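Local atomic coordinates of vanadium-dependent haloperoxidase (PDB entry 4CIT), a protein that probably catalyses the vanadate-dependent oxidation of iodide by peroxide, as a bacterial member of the vanadium haloperoxidase family. Residues T37-E40 against L41-S44; S305-A308 against K309-A313. All blocks are in the same frame, centred on the assembly; numbering follows the deposited sequence.

Contact 1. Residues T37-E40 against L41-S44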
loop_
_atom_site.group_PDB
_atom_site.type_symbol
_atom_site.label_atom_id
_atom_site.label_comp_id
_atom_site.label_asym_id
_atom_site.label_seq_id
_atom_site.Cartn_x
_atom_site.Cartn_y
_atom_site.Cartn_z
ATOM N N THR A 37 11.831 18.562 8.475
ATOM C CA THR A 37 10.637 18.190 9.233
ATOM C C THR A 37 9.936 16.976 8.555
ATOM O O THR A 37 10.250 16.594 7.429
ATOM C CB THR A 37 9.614 19.318 9.265
ATOM O OG1 THR A 37 9.308 19.639 7.910
ATOM C CG2 THR A 37 10.168 20.524 10.121
ATOM N N PRO A 38 8.987 16.376 9.274
ATOM C CA PRO A 38 8.303 15.219 8.665
ATOM C C PRO A 38 7.572 15.617 7.417
ATOM O O PRO A 38 7.393 14.784 6.486
ATOM C CB PRO A 38 7.275 14.801 9.732
ATOM C CG PRO A 38 7.605 15.573 10.987
ATOM C CD PRO A 38 8.648 16.592 10.699
ATOM N N GLU A 39 7.209 16.893 7.312
ATOM C CA GLU A 39 6.512 17.313 6.067
ATOM C C GLU A 39 7.374 17.194 4.778
ATOM O O GLU A 39 6.814 17.096 3.692
ATOM C CB GLU A 39 5.857 18.666 6.247
ATOM C CG GLU A 39 4.718 18.636 7.323
ATOM C CD GLU A 39 5.088 18.821 8.810
ATOM O OE1 GLU A 39 6.277 18.789 9.302
ATOM O OE2 GLU A 39 4.116 19.024 9.556
ATOM N N GLU A 40 8.721 17.180 4.900
ATOM C CA GLU A 40 9.533 16.996 3.770
ATOM C C GLU A 40 9.533 15.521 3.314
ATOM O O GLU A 40 9.624 15.216 2.122
ATOM C CB GLU A 40 10.958 17.530 4.035
ATOM C CG GLU A 40 10.855 19.054 3.924
ATOM C CD GLU A 40 11.884 19.822 4.662
ATOM O OE1 GLU A 40 12.574 19.213 5.512
ATOM O OE2 GLU A 40 11.977 21.050 4.406
ATOM N N LEU A 41 9.435 14.600 4.273
ATOM C CA LEU A 41 9.223 13.212 3.912
ATOM C C LEU A 41 7.867 13.087 3.195
ATOM O O LEU A 41 7.742 12.406 2.130
ATOM C CB LEU A 41 9.289 12.393 5.168
ATOM C CG LEU A 41 9.015 10.891 5.081
ATOM C CD1 LEU A 41 9.962 10.200 4.158
ATOM C CD2 LEU A 41 9.074 10.259 6.487
ATOM N N ASP A 42 6.845 13.733 3.775
ATOM C CA ASP A 42 5.544 13.702 3.146
ATOM C C ASP A 42 5.565 14.238 1.699
ATOM O O ASP A 42 4.808 13.743 0.853
ATOM C CB ASP A 42 4.483 14.510 3.957
ATOM C CG ASP A 42 4.123 13.874 5.302
ATOM O OD1 ASP A 42 4.329 12.614 5.450
ATOM O OD2 ASP A 42 3.581 14.627 6.180
ATOM N N ALA A 43 6.325 15.303 1.467
ATOM C CA ALA A 43 6.510 15.870 0.136
ATOM C C ALA A 43 6.999 14.786 -0.861
ATOM O O ALA A 43 6.497 14.655 -1.968
ATOM C CB ALA A 43 7.427 17.076 0.198
ATOM N N SER A 44 8.006 14.002 -0.487
ATOM C CA SER A 44 8.500 12.946 -1.323
ATOM C C SER A 44 7.466 11.858 -1.598
ATOM O O SER A 44 7.245 11.476 -2.766
ATOM C CB SER A 44 9.758 12.318 -0.684
ATOM O OG SER A 44 10.365 11.319 -1.477
#
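Asp42 folds back over the preceding turn: its CG lies 3.6 Å from Pro38 O, while its backbone N donates to that same oxygen at 3.0 Å, in the carbonyl plane. The torsion that sets CG beside the backbone N (chi1 -68°) turns the carboxylate this way. One residue on, Ala43 N binds Glu39 O at 2.9 Å, tilted from the carbonyl plane; the next bond, Ser44 N to Glu40 O, is weak at 3.3 Å. The packed side holds Leu41, Asp42 and Ser44. Leu41 CB rests 3.3 Å from Pro38 O, and its branches run on to Tyr314. The buried carboxylate of Asp42 is matched by a salt bridge to Arg301 and a hydrogen bond to Tyr314 OH, and Ser44 OG pairs with His116. With an alanine here instead of Asp42, Arg301 would probably lose a buried counter-charge and Tyr314 OH an acceptor. Looser is Glu39, exposed beside Asp42 and only weakly paired with Arg301. Partly exposed Glu40 reaches back separately, its OE1, met from above the carboxylate plane, accepting Thr37 N at 3.1 Å. Such a glutamate-to-backbone bond, followed by i to i+4 bonds, is typical of the opening turn of an alpha-helix, here helix 38-55.

Contact 2. Residues S305-A308 against K309-A313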
loop_
_atom_site.group_PDB
_atom_site.type_symbol
_atom_site.label_atom_id
_atom_site.label_comp_id
_atom_site.label_asym_id
_atom_site.label_seq_id
_atom_site.Cartn_x
_atom_site.Cartn_y
_atom_site.Cartn_z
ATOM N N SER A 305 3.594 14.022 15.327
ATOM C CA SER A 305 4.692 13.071 15.473
ATOM C C SER A 305 5.949 13.657 14.830
ATOM O O SER A 305 5.878 14.287 13.738
ATOM C CB SER A 305 4.341 11.795 14.702
ATOM O OG SER A 305 3.223 11.152 15.335
ATOM N N ASP A 306 7.067 13.481 15.544
ATOM C CA ASP A 306 8.322 14.019 15.063
ATOM C C ASP A 306 8.874 13.196 13.830
ATOM O O ASP A 306 8.248 12.244 13.368
ATOM C CB ASP A 306 9.336 14.219 16.200
ATOM C CG ASP A 306 9.873 12.941 16.766
ATOM O OD1 ASP A 306 9.696 11.852 16.182
ATOM O OD2 ASP A 306 10.516 13.000 17.877
ATOM N N PHE A 307 9.991 13.605 13.276
ATOM C CA PHE A 307 10.518 12.965 12.079
ATOM C C PHE A 307 10.669 11.474 12.272
ATOM O O PHE A 307 10.280 10.657 11.402
ATOM C CB PHE A 307 11.860 13.580 11.709
ATOM C CG PHE A 307 12.360 13.107 10.370
ATOM C CD1 PHE A 307 13.190 11.951 10.251
ATOM C CD2 PHE A 307 12.048 13.800 9.198
ATOM C CE1 PHE A 307 13.685 11.552 9.040
ATOM C CE2 PHE A 307 12.575 13.409 7.978
ATOM C CZ PHE A 307 13.306 12.241 7.873
ATOM N N ALA A 308 11.355 11.062 13.344
ATOM C CA ALA A 308 11.604 9.655 13.611
ATOM C C ALA A 308 10.356 8.830 13.858
ATOM O O ALA A 308 10.271 7.726 13.315
ATOM C CB ALA A 308 12.606 9.440 14.737
ATOM N N LYS A 309 9.398 9.355 14.612
ATOM C CA LYS A 309 8.152 8.643 14.902
ATOM C C LYS A 309 7.320 8.524 13.606
ATOM O O LYS A 309 6.767 7.485 13.321
ATOM C CB LYS A 309 7.366 9.362 15.955
ATOM C CG LYS A 309 5.979 8.834 16.264
ATOM C CD LYS A 309 5.994 7.451 16.753
ATOM C CE LYS A 309 4.569 7.074 17.258
ATOM N NZ LYS A 309 4.100 7.846 18.459
ATOM N N THR A 310 7.313 9.575 12.857
ATOM C CA THR A 310 6.617 9.551 11.518
ATOM C C THR A 310 7.193 8.447 10.642
ATOM O O THR A 310 6.460 7.663 10.031
ATOM C CB THR A 310 6.702 10.901 10.813
ATOM O OG1 THR A 310 6.038 11.853 11.598
ATOM C CG2 THR A 310 6.025 10.879 9.405
ATOM N N LEU A 311 8.525 8.411 10.485
ATOM C CA LEU A 311 9.176 7.363 9.697
ATOM C C LEU A 311 9.002 5.991 10.150
ATOM O O LEU A 311 8.754 5.094 9.382
ATOM C CB LEU A 311 10.636 7.725 9.547
ATOM C CG LEU A 311 11.444 7.130 8.481
ATOM C CD1 LEU A 311 10.732 7.067 7.113
ATOM C CD2 LEU A 311 12.754 7.937 8.440
ATOM N N PHE A 312 9.070 5.773 11.464
ATOM C CA PHE A 312 8.699 4.548 12.074
ATOM C C PHE A 312 7.313 4.094 11.643
ATOM O O PHE A 312 7.151 2.953 11.211
ATOM C CB PHE A 312 8.767 4.769 13.563
ATOM C CG PHE A 312 8.115 3.739 14.406
ATOM C CD1 PHE A 312 8.715 2.563 14.680
ATOM C CD2 PHE A 312 6.930 4.040 15.052
ATOM C CE1 PHE A 312 8.096 1.623 15.520
ATOM C CE2 PHE A 312 6.355 3.158 15.934
ATOM C CZ PHE A 312 6.894 1.930 16.135
ATOM N N ALA A 313 6.356 4.942 11.744
ATOM C CA ALA A 313 5.044 4.569 11.411
ATOM C C ALA A 313 4.869 4.215 9.896
ATOM O O ALA A 313 4.238 3.174 9.499
ATOM C CB ALA A 313 4.075 5.634 11.801
HETATM O O HOH W 1 3.163 10.372 17.937
#
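Phe307 lays its ring beside Leu311, the two side chains pointing the same way, with CE1 of Phe307 3.8 Å from CD2 of Leu311 in an oblique approach. With CG of Phe307 anti to the backbone N (chi1 -172°), the ring extends towards Val77 of helix 59-80 and Val113 of helix 108-123. In the backbone of the same pair, Leu311 N binds Phe307 O at 3.0 Å. The polar side starts at Asp306, whose OD1 takes Lys309 N at 3.0 Å, nearly in line with its C-O bond. Asp306 O is gripped twice by Thr310: backbone N and OG1 both donate at 2.9 Å, the hydroxyl from above the carbonyl plane. Arg301 is hydrogen-bonded to Thr310 OG1 as well, which helps fix the rotation of that side chain. Lys309 passes its CG 3.7 Å from Ser305 OG; bends at chi2 (61°) and chi4 (-65°) bring NZ round to a water that accepts from it at 2.7 Å and also bonds Ser305 OG. That hydroxyl is bonded to Thr303 too. The chain thus leaves the turn after helix 288-302 and enters the long helix 307-335 through a classical aspartate N-cap, the first-turn N-H of Lys309 taken by the side chain.

From the N terminus, contact 1 comes first, at the start of helix 38-55; contact 2 follows more than 250 residues later, at the start of helix 307-335. Each is confined to neighbouring turns, so neither closes a long loop, and they stand in series without nesting or crossing. In space their centres are about 11 Å apart and they touch: Pro38 CG packs 3.5 Å from Ser305 O, and Leu41 CD2 meets Leu311 CD1 at 3.7 Å. Arg301, at the end of helix 288-302, bonds to both contacts. Together they tie the beginnings of two helices to helix 288-302, with helix 108-123 alongside.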